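Local coordinates for single-stranded DNA-binding protein (Thermus thermophilus, PDB 2CWA), which binds single-stranded DNA through two OB folds carried on one chain and probably recruits partner proteins in DNA replication, recombination and repair, at residues Gly73-Val78 and Lys112-Asp117; Tyr53-Leu58 and Arg212-Arg217; Leu143-Gln148 and Leu181-Ala186. All blocks are in the same frame, centred on the assembly; numbering follows the deposited sequence.

Contact 1 (Gly73-Val78 and Lys112-Asp117); sequences GQLVFV and KERAED. With NO3 (nitrate ion), chain D.
The carbonyl oxygen G73 O is gripped twice by the guanidinium group of R114. R114 NE reaches G73 O at 2.8 Å, with an N-H...O angle of 152°. The second bond, R114 NH2 to G73 O at 3.0 Å, is more bent. In this side-on grip two nitrogens share one acceptor. The oxygen lies close to the guanidinium plane, at its edge. NE is tilted from the carbonyl plane and NH2 stands well above it. The R114 chain is extended from CG to NE (chi2 178°, chi3 -178°), which lets it span the gap to G73. A nitrate ion, most likely picked up from the crystallisation solution, takes another bond, R114 NH1 to nitrate O2 at 2.8 Å. NH2 also forms a salt bridge with D109, so several partners fix the guanidinium.

Beside the polar grip, L75 is buried. L75 CG lies 3.7 Å from R114 NH2, and L75 CD1 lies 3.7 Å from K112 CB. The K112 chain then bends away. L124 touches L75 and P122 touches R114. Strand 75-85 pairs with strands 5-22 and 96-107 in the first OB barrel. Strand 114-116 pairs antiparallel with 122-125, which runs parallel to strand 28-39.

Contact 2 (Tyr53-Leu58 and Arg212-Arg217); sequences YHRVRL and RRFQTR
One face of the F214 ring carries the guanidinium group of R55, and the edge of the ring faces the backbone oxygen of Y53. This is a cation-pi contact. R55 CZ stands 3.8 Å from the ring centroid, only 10° off the ring normal. The two flat groups are not parallel, because their planes are 58° apart. The guanidinium is tilted so that NH1 and NH2, rather than its flat face, point at the ring. R55 NH2 dips lowest and comes within 3.0 Å of F214 CD2, displaced toward the rim. R55 NH1 stands nearer the middle of the ring, on the side of CE1 and CZ, 3.6 Å from F214 CZ. At the edge, Y53 O is 4.4 Å from F214 CZ and close to the ring plane; that oxygen accepts a hydrogen bond from N202.

The two side chains approach from opposite directions. F214 has CG anti to the backbone N (chi1 -173°) and extends toward strand 49-59. R55 bends at chi3, and this turn brings its tip over the ring. F214 also touches N202, and R55 touches T33. Y53 turns its hydroxyl elsewhere, to D117.

The contact joins strand 49-59 of the first OB domain to strand 212-220 of the second. It is a surface contact between the tandem domains of one chain. Two OB folds per polypeptide, working as a homodimer, are characteristic of the Thermus SSB proteins.

Contact 3 (Leu143-Gln148 and Leu181-Ala186); sequences LRYTPQ and LAEWAA. With NO3 (nitrate ion), chain B.
L143 reaches from its strand to the helix with both methyl branches. Its CB points toward the helix, and CG stands anti to the backbone N (chi1 -168°). From CG the two methyls part. CD1 meets A182, 4.0 Å from its CB and 3.8 Å from its O. CD2 lies 3.7 Å from A186 CB. The leucine thus spans two alanines one helical turn apart, whose small side chains let the strand come near. A153 of strand 151-161 touches both L143 and A182 and extends this apolar patch.

Further along the strand, Y145 OH makes a weak hydrogen bond of 3.4 Å to E183 OE2. The side chains cross at about a right angle, with ring and carboxylate planes 72° apart. E183 OE2 comes in at the edge of the Y145 ring, near its plane. E183 has an extended chain beyond CG, which carries the carboxylate out to the hydroxyl. A151 touches both of these residues as well. On R144, NH1 bonds nitrate O1 at 3.0 Å.

Helix 179-185 follows strand 169-178 and leads on to strand 193-206. A helix between the third and fourth barrel strands is a feature of the OB fold, here the second on the chain.

Of the segments in these contacts, the one on strand 49-59 comes first from the N terminus and supplies the opening half of contact 2. Its partner arrives only at strand 212-220, so this contact closes the longest loop, with 153 residues between its segments. Contacts 1 and 3 both fall within that loop. Contact 1 closes first and ties the start of strand 75-85 to strand 114-116. Contact 3 follows in series, joining strand 128-145 to helix 179-185 within the second OB domain. Of the three, only contact 2 bridges the two OB domains. It touches contact 1 through the packing of V56 on V78, but its nearest atoms are about 11 Å from contact 3.

Contact 1 (Gly73-Val78 and Lys112-Asp117)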
loop_
_atom_site.group_PDB
_atom_site.type_symbol
_atom_site.label_atom_id
_atom_site.label_comp_id
_atom_site.label_asym_id
_atom_site.label_seq_id
_atom_site.Cartn_x
_atom_site.Cartn_y
_atom_site.Cartn_z
ATOM N N GLY A 73 -5.825 5.954 17.444
ATOM C CA GLY A 73 -5.881 4.685 18.151
ATOM C C GLY A 73 -6.934 3.706 17.654
ATOM O O GLY A 73 -6.769 2.491 17.777
ATOM N N GLN A 74 -8.021 4.232 17.096
ATOM C CA GLN A 74 -9.104 3.396 16.583
ATOM C C GLN A 74 -8.605 2.364 15.575
ATOM O O GLN A 74 -7.841 2.686 14.676
ATOM C CB GLN A 74 -10.161 4.275 15.910
ATOM C CG GLN A 74 -11.291 3.501 15.235
ATOM C CD GLN A 74 -12.271 2.897 16.221
ATOM O OE1 GLN A 74 -12.935 3.614 16.971
ATOM N NE2 GLN A 74 -12.368 1.569 16.226
ATOM N N LEU A 75 -9.034 1.117 15.720
ATOM C CA LEU A 75 -8.625 0.096 14.763
ATOM C C LEU A 75 -9.662 0.122 13.649
ATOM O O LEU A 75 -10.854 0.194 13.923
ATOM C CB LEU A 75 -8.595 -1.288 15.412
ATOM C CG LEU A 75 -7.662 -1.430 16.620
ATOM C CD1 LEU A 75 -7.512 -2.909 16.966
ATOM C CD2 LEU A 75 -6.304 -0.824 16.295
ATOM N N VAL A 76 -9.208 0.077 12.402
ATOM C CA VAL A 76 -10.128 0.099 11.271
ATOM C C VAL A 76 -9.720 -0.878 10.182
ATOM O O VAL A 76 -8.546 -1.242 10.057
ATOM C CB VAL A 76 -10.199 1.504 10.610
ATOM C CG1 VAL A 76 -10.667 2.536 11.619
ATOM C CG2 VAL A 76 -8.842 1.885 10.060
ATOM N N PHE A 77 -10.710 -1.301 9.403
ATOM C CA PHE A 77 -10.491 -2.188 8.273
ATOM C C PHE A 77 -10.831 -1.378 7.029
ATOM O O PHE A 77 -11.940 -0.862 6.905
ATOM C CB PHE A 77 -11.411 -3.414 8.338
ATOM C CG PHE A 77 -11.565 -4.122 7.015
ATOM C CD1 PHE A 77 -10.452 -4.558 6.309
ATOM C CD2 PHE A 77 -12.834 -4.335 6.467
ATOM C CE1 PHE A 77 -10.588 -5.197 5.070
ATOM C CE2 PHE A 77 -12.984 -4.969 5.231
ATOM C CZ PHE A 77 -11.861 -5.402 4.530
ATOM N N VAL A 78 -9.877 -1.275 6.115
ATOM C CA VAL A 78 -10.083 -0.534 4.889
ATOM C C VAL A 78 -9.987 -1.437 3.675
ATOM O O VAL A 78 -9.074 -2.263 3.573
ATOM C CB VAL A 78 -9.043 0.600 4.746
ATOM C CG1 VAL A 78 -8.972 1.077 3.310
ATOM C CG2 VAL A 78 -9.421 1.754 5.652
ATOM N N LYS A 112 -6.739 -7.149 21.089
ATOM C CA LYS A 112 -5.726 -6.591 20.196
ATOM C C LYS A 112 -4.719 -5.725 20.941
ATOM O O LYS A 112 -5.050 -5.106 21.946
ATOM C CB LYS A 112 -6.391 -5.753 19.096
ATOM C CG LYS A 112 -6.842 -6.544 17.872
ATOM C CD LYS A 112 -7.783 -7.678 18.229
ATOM C CE LYS A 112 -8.176 -8.463 16.988
ATOM N NZ LYS A 112 -9.153 -9.545 17.284
ATOM N N GLU A 113 -3.492 -5.670 20.432
ATOM C CA GLU A 113 -2.445 -4.877 21.064
ATOM C C GLU A 113 -1.828 -3.836 20.143
ATOM O O GLU A 113 -1.593 -4.086 18.960
ATOM C CB GLU A 113 -1.327 -5.780 21.591
ATOM C CG GLU A 113 -1.742 -6.695 22.722
ATOM C CD GLU A 113 -0.546 -7.294 23.435
ATOM O OE1 GLU A 113 0.281 -7.951 22.766
ATOM O OE2 GLU A 113 -0.434 -7.103 24.668
ATOM N N ARG A 114 -1.550 -2.668 20.704
ATOM C CA ARG A 114 -0.949 -1.590 19.939
ATOM C C ARG A 114 0.459 -1.306 20.442
ATOM O O ARG A 114 0.747 -1.463 21.627
ATOM C CB ARG A 114 -1.781 -0.316 20.079
ATOM C CG ARG A 114 -3.241 -0.436 19.647
ATOM C CD ARG A 114 -3.949 0.892 19.879
ATOM N NE ARG A 114 -5.372 0.896 19.534
ATOM C CZ ARG A 114 -6.331 0.294 20.235
ATOM N NH1 ARG A 114 -6.044 -0.395 21.339
ATOM N NH2 ARG A 114 -7.596 0.416 19.852
ATOM N N ALA A 115 1.333 -0.907 19.528
ATOM C CA ALA A 115 2.693 -0.532 19.874
ATOM C C ALA A 115 2.665 0.992 19.760
ATOM O O ALA A 115 1.746 1.548 19.152
ATOM C CB ALA A 115 3.676 -1.123 18.878
ATOM N N GLU A 116 3.642 1.673 20.349
ATOM C CA GLU A 116 3.676 3.132 20.280
ATOM C C GLU A 116 5.017 3.604 19.736
ATOM O O GLU A 116 6.066 3.229 20.259
ATOM C CB GLU A 116 3.441 3.728 21.670
ATOM C CG GLU A 116 3.375 5.245 21.696
ATOM C CD GLU A 116 3.144 5.796 23.092
ATOM O OE1 GLU A 116 2.166 5.371 23.742
ATOM O OE2 GLU A 116 3.937 6.655 23.538
ATOM N N ASP A 117 4.987 4.420 18.685
ATOM C CA ASP A 117 6.226 4.919 18.101
ATOM C C ASP A 117 6.803 6.084 18.902
ATOM O O ASP A 117 6.190 6.564 19.859
ATOM C CB ASP A 117 6.022 5.347 16.639
ATOM C CG ASP A 117 4.977 6.439 16.479
ATOM O OD1 ASP A 117 4.813 7.259 17.403
ATOM O OD2 ASP A 117 4.325 6.486 15.412
HETATM N N NO3 D . -3.836 -1.899 23.591
HETATM O O1 NO3 D . -4.715 -1.367 24.248
HETATM O O2 NO3 D . -3.752 -1.685 22.400
HETATM O O3 NO3 D . -3.042 -2.647 24.129
#

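Contact 2 (Tyr53-Leu58 and Arg212-Arg217)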
loop_
_atom_site.group_PDB
_atom_site.type_symbol
_atom_site.label_atom_id
_atom_site.label_comp_id
_atom_site.label_asym_id
_atom_site.label_seq_id
_atom_site.Cartn_x
_atom_site.Cartn_y
_atom_site.Cartn_z
ATOM N N TYR A 53 3.120 2.949 7.912
ATOM C CA TYR A 53 2.213 4.069 8.118
ATOM C C TYR A 53 1.706 4.346 6.714
ATOM O O TYR A 53 2.470 4.771 5.854
ATOM C CB TYR A 53 2.973 5.288 8.636
ATOM C CG TYR A 53 3.474 5.126 10.049
ATOM C CD1 TYR A 53 2.691 5.511 11.133
ATOM C CD2 TYR A 53 4.726 4.568 10.303
ATOM C CE1 TYR A 53 3.141 5.349 12.441
ATOM C CE2 TYR A 53 5.188 4.399 11.606
ATOM C CZ TYR A 53 4.389 4.792 12.668
ATOM O OH TYR A 53 4.835 4.618 13.957
ATOM N N HIS A 54 0.431 4.082 6.469
ATOM C CA HIS A 54 -0.112 4.302 5.138
ATOM C C HIS A 54 -1.213 5.343 5.129
ATOM O O HIS A 54 -2.151 5.272 5.918
ATOM C CB HIS A 54 -0.638 2.984 4.556
ATOM C CG HIS A 54 0.439 2.066 4.070
ATOM N ND1 HIS A 54 1.352 2.435 3.106
ATOM C CD2 HIS A 54 0.742 0.789 4.406
ATOM C CE1 HIS A 54 2.171 1.425 2.869
ATOM N NE2 HIS A 54 1.823 0.414 3.645
ATOM N N ARG A 55 -1.082 6.318 4.239
ATOM C CA ARG A 55 -2.095 7.353 4.119
ATOM C C ARG A 55 -3.176 6.814 3.190
ATOM O O ARG A 55 -2.884 6.337 2.094
ATOM C CB ARG A 55 -1.493 8.634 3.542
ATOM C CG ARG A 55 -0.502 9.318 4.482
ATOM C CD ARG A 55 -0.163 10.731 4.016
ATOM N NE ARG A 55 0.712 10.750 2.845
ATOM C CZ ARG A 55 2.001 10.419 2.864
ATOM N NH1 ARG A 55 2.580 10.038 3.997
ATOM N NH2 ARG A 55 2.717 10.478 1.748
ATOM N N VAL A 56 -4.419 6.877 3.640
ATOM C CA VAL A 56 -5.535 6.390 2.844
ATOM C C VAL A 56 -6.547 7.510 2.680
ATOM O O VAL A 56 -6.752 8.301 3.596
ATOM C CB VAL A 56 -6.225 5.197 3.528
ATOM C CG1 VAL A 56 -7.355 4.703 2.676
ATOM C CG2 VAL A 56 -5.220 4.075 3.767
ATOM N N ARG A 57 -7.188 7.567 1.518
ATOM C CA ARG A 57 -8.177 8.605 1.263
ATOM C C ARG A 57 -9.574 8.074 0.978
ATOM O O ARG A 57 -9.779 7.304 0.038
ATOM C CB ARG A 57 -7.734 9.482 0.094
ATOM C CG ARG A 57 -8.805 10.454 -0.387
ATOM C CD ARG A 57 -8.216 11.483 -1.342
ATOM N NE ARG A 57 -7.323 12.403 -0.648
ATOM C CZ ARG A 57 -6.685 13.413 -1.232
ATOM N NH1 ARG A 57 -6.839 13.638 -2.533
ATOM N NH2 ARG A 57 -5.899 14.203 -0.513
ATOM N N LEU A 58 -10.522 8.490 1.808
ATOM C CA LEU A 58 -11.927 8.125 1.649
ATOM C C LEU A 58 -12.603 9.326 0.991
ATOM O O LEU A 58 -12.209 10.464 1.247
ATOM C CB LEU A 58 -12.579 7.881 3.006
ATOM C CG LEU A 58 -12.602 6.474 3.594
ATOM C CD1 LEU A 58 -13.268 6.520 4.963
ATOM C CD2 LEU A 58 -13.367 5.541 2.667
ATOM N N ARG A 212 10.744 17.188 0.972
ATOM C CA ARG A 212 10.386 15.964 1.678
ATOM C C ARG A 212 9.745 15.040 0.649
ATOM O O ARG A 212 8.711 15.373 0.067
ATOM C CB ARG A 212 9.390 16.267 2.799
ATOM C CG ARG A 212 9.953 17.126 3.918
ATOM C CD ARG A 212 8.846 17.649 4.824
ATOM N NE ARG A 212 8.058 16.576 5.426
ATOM C CZ ARG A 212 8.533 15.691 6.298
ATOM N NH1 ARG A 212 9.803 15.747 6.679
ATOM N NH2 ARG A 212 7.737 14.751 6.790
ATOM N N ARG A 213 10.365 13.889 0.415
ATOM C CA ARG A 213 9.853 12.936 -0.559
ATOM C C ARG A 213 9.218 11.701 0.075
ATOM O O ARG A 213 9.572 11.296 1.185
ATOM C CB ARG A 213 10.970 12.515 -1.512
ATOM C CG ARG A 213 11.444 13.618 -2.444
ATOM C CD ARG A 213 10.322 14.073 -3.363
ATOM N NE ARG A 213 9.820 12.985 -4.199
ATOM C CZ ARG A 213 10.491 12.439 -5.210
ATOM N NH1 ARG A 213 11.703 12.878 -5.521
ATOM N NH2 ARG A 213 9.948 11.449 -5.908
ATOM N N PHE A 214 8.281 11.101 -0.653
ATOM C CA PHE A 214 7.564 9.923 -0.185
ATOM C C PHE A 214 7.005 9.179 -1.396
ATOM O O PHE A 214 6.549 9.807 -2.352
ATOM C CB PHE A 214 6.416 10.362 0.724
ATOM C CG PHE A 214 5.701 9.231 1.403
ATOM C CD1 PHE A 214 6.001 8.893 2.720
ATOM C CD2 PHE A 214 4.705 8.519 0.738
ATOM C CE1 PHE A 214 5.318 7.866 3.369
ATOM C CE2 PHE A 214 4.015 7.487 1.377
ATOM C CZ PHE A 214 4.324 7.162 2.697
ATOM N N GLN A 215 7.053 7.848 -1.362
ATOM C CA GLN A 215 6.527 7.031 -2.455
ATOM C C GLN A 215 5.998 5.693 -1.959
ATOM O O GLN A 215 6.481 5.149 -0.965
ATOM C CB GLN A 215 7.591 6.798 -3.533
ATOM C CG GLN A 215 8.955 6.375 -3.024
ATOM C CD GLN A 215 9.962 6.231 -4.149
ATOM O OE1 GLN A 215 9.973 7.020 -5.092
ATOM N NE2 GLN A 215 10.827 5.226 -4.048
ATOM N N THR A 216 4.999 5.163 -2.657
ATOM C CA THR A 216 4.402 3.892 -2.268
ATOM C C THR A 216 4.688 2.824 -3.304
ATOM O O THR A 216 4.642 3.076 -4.509
ATOM C CB THR A 216 2.876 4.030 -2.083
ATOM O OG1 THR A 216 2.614 4.956 -1.023
ATOM C CG2 THR A 216 2.247 2.672 -1.741
ATOM N N ARG A 217 4.989 1.625 -2.821
ATOM C CA ARG A 217 5.296 0.500 -3.689
ATOM C C ARG A 217 4.726 -0.761 -3.056
ATOM O O ARG A 217 4.061 -0.701 -2.020
ATOM C CB ARG A 217 6.815 0.337 -3.848
ATOM C CG ARG A 217 7.535 1.539 -4.450
ATOM C CD ARG A 217 9.049 1.299 -4.518
ATOM N NE ARG A 217 9.628 1.167 -3.179
ATOM C CZ ARG A 217 9.947 0.015 -2.596
ATOM N NH1 ARG A 217 9.752 -1.139 -3.226
ATOM N NH2 ARG A 217 10.464 0.020 -1.372
#

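Contact 3 (Leu143-Gln148 and Leu181-Ala186)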
loop_
_atom_site.group_PDB
_atom_site.type_symbol
_atom_site.label_atom_id
_atom_site.label_comp_id
_atom_site.label_asym_id
_atom_site.label_seq_id
_atom_site.Cartn_x
_atom_site.Cartn_y
_atom_site.Cartn_z
ATOM N N LEU A 143 17.496 -7.194 -11.470
ATOM C CA LEU A 143 17.943 -7.974 -10.323
ATOM C C LEU A 143 19.309 -7.531 -9.791
ATOM O O LEU A 143 20.207 -7.203 -10.560
ATOM C CB LEU A 143 18.001 -9.456 -10.726
ATOM C CG LEU A 143 18.179 -10.559 -9.679
ATOM C CD1 LEU A 143 16.924 -10.678 -8.834
ATOM C CD2 LEU A 143 18.456 -11.886 -10.384
ATOM N N ARG A 144 19.445 -7.508 -8.469
ATOM C CA ARG A 144 20.709 -7.157 -7.830
ATOM C C ARG A 144 20.882 -8.084 -6.640
ATOM O O ARG A 144 19.928 -8.737 -6.209
ATOM C CB ARG A 144 20.715 -5.698 -7.354
ATOM C CG ARG A 144 19.817 -5.408 -6.166
ATOM C CD ARG A 144 19.943 -3.950 -5.748
ATOM N NE ARG A 144 21.289 -3.638 -5.278
ATOM C CZ ARG A 144 21.699 -3.759 -4.019
ATOM N NH1 ARG A 144 20.872 -4.183 -3.077
ATOM N NH2 ARG A 144 22.951 -3.452 -3.699
ATOM N N TYR A 145 22.097 -8.142 -6.105
ATOM C CA TYR A 145 22.380 -8.994 -4.963
ATOM C C TYR A 145 23.000 -8.188 -3.832
ATOM O O TYR A 145 23.857 -7.332 -4.065
ATOM C CB TYR A 145 23.327 -10.124 -5.386
ATOM C CG TYR A 145 22.648 -11.190 -6.220
ATOM C CD1 TYR A 145 22.031 -12.283 -5.611
ATOM C CD2 TYR A 145 22.580 -11.083 -7.609
ATOM C CE1 TYR A 145 21.361 -13.244 -6.361
ATOM C CE2 TYR A 145 21.906 -12.039 -8.375
ATOM C CZ TYR A 145 21.299 -13.116 -7.741
ATOM O OH TYR A 145 20.620 -14.062 -8.478
ATOM N N THR A 146 22.542 -8.445 -2.615
ATOM C CA THR A 146 23.069 -7.755 -1.444
ATOM C C THR A 146 24.467 -8.302 -1.173
ATOM O O THR A 146 24.859 -9.327 -1.738
ATOM C CB THR A 146 22.207 -8.023 -0.200
ATOM O OG1 THR A 146 22.366 -9.391 0.202
ATOM C CG2 THR A 146 20.729 -7.752 -0.500
ATOM N N PRO A 147 25.243 -7.622 -0.314
ATOM C CA PRO A 147 26.597 -8.091 -0.003
ATOM C C PRO A 147 26.574 -9.545 0.464
ATOM O O PRO A 147 27.483 -10.317 0.164
ATOM C CB PRO A 147 27.044 -7.133 1.096
ATOM C CG PRO A 147 26.386 -5.857 0.693
ATOM C CD PRO A 147 24.986 -6.316 0.324
ATOM N N GLN A 148 25.520 -9.908 1.188
ATOM C CA GLN A 148 25.366 -11.265 1.698
ATOM C C GLN A 148 24.904 -12.264 0.636
ATOM O O GLN A 148 24.708 -13.442 0.932
ATOM C CB GLN A 148 24.386 -11.270 2.871
ATOM C CG GLN A 148 24.906 -10.561 4.109
ATOM C CD GLN A 148 23.898 -10.554 5.240
ATOM O OE1 GLN A 148 23.381 -11.600 5.636
ATOM N NE2 GLN A 148 23.616 -9.371 5.774
ATOM N N LEU A 181 11.788 -15.781 -4.663
ATOM C CA LEU A 181 10.758 -15.069 -5.410
ATOM C C LEU A 181 11.429 -14.134 -6.410
ATOM O O LEU A 181 10.963 -13.970 -7.541
ATOM C CB LEU A 181 9.884 -14.281 -4.433
ATOM C CG LEU A 181 8.466 -13.897 -4.851
ATOM C CD1 LEU A 181 7.733 -15.133 -5.373
ATOM C CD2 LEU A 181 7.730 -13.301 -3.645
ATOM N N ALA A 182 12.544 -13.535 -6.002
ATOM C CA ALA A 182 13.263 -12.625 -6.881
ATOM C C ALA A 182 13.917 -13.406 -8.008
ATOM O O ALA A 182 13.910 -12.976 -9.162
ATOM C CB ALA A 182 14.322 -11.837 -6.089
ATOM N N GLU A 183 14.479 -14.564 -7.688
ATOM C CA GLU A 183 15.127 -15.351 -8.723
ATOM C C GLU A 183 14.096 -15.901 -9.711
ATOM O O GLU A 183 14.369 -16.016 -10.903
ATOM C CB GLU A 183 15.966 -16.458 -8.080
ATOM C CG GLU A 183 17.065 -15.858 -7.193
ATOM C CD GLU A 183 18.019 -16.881 -6.613
ATOM O OE1 GLU A 183 17.543 -17.845 -5.979
ATOM O OE2 GLU A 183 19.248 -16.705 -6.781
ATOM N N TRP A 184 12.906 -16.212 -9.218
ATOM C CA TRP A 184 11.841 -16.711 -10.091
ATOM C C TRP A 184 11.446 -15.594 -11.058
ATOM O O TRP A 184 11.246 -15.830 -12.249
ATOM C CB TRP A 184 10.620 -17.117 -9.259
ATOM C CG TRP A 184 9.435 -17.569 -10.073
ATOM C CD1 TRP A 184 9.154 -18.846 -10.479
ATOM C CD2 TRP A 184 8.385 -16.741 -10.595
ATOM N NE1 TRP A 184 7.990 -18.862 -11.223
ATOM C CE2 TRP A 184 7.499 -17.585 -11.308
ATOM C CE3 TRP A 184 8.105 -15.368 -10.528
ATOM C CZ2 TRP A 184 6.354 -17.099 -11.952
ATOM C CZ3 TRP A 184 6.966 -14.885 -11.168
ATOM C CH2 TRP A 184 6.105 -15.750 -11.871
ATOM N N ALA A 185 11.362 -14.373 -10.535
ATOM C CA ALA A 185 10.972 -13.204 -11.331
ATOM C C ALA A 185 11.982 -12.774 -12.388
ATOM O O ALA A 185 11.612 -12.164 -13.396
ATOM C CB ALA A 185 10.669 -12.025 -10.403
ATOM N N ALA A 186 13.254 -13.094 -12.166
ATOM C CA ALA A 186 14.310 -12.718 -13.100
ATOM C C ALA A 186 14.110 -13.287 -14.500
ATOM O O ALA A 186 14.618 -12.735 -15.478
ATOM C CB ALA A 186 15.672 -13.149 -12.553
HETATM N N NO3 B . 17.570 -3.856 -1.808
HETATM O O1 NO3 B . 17.899 -3.984 -2.981
HETATM O O2 NO3 B . 18.387 -4.049 -0.913
HETATM O O3 NO3 B . 16.425 -3.546 -1.524
#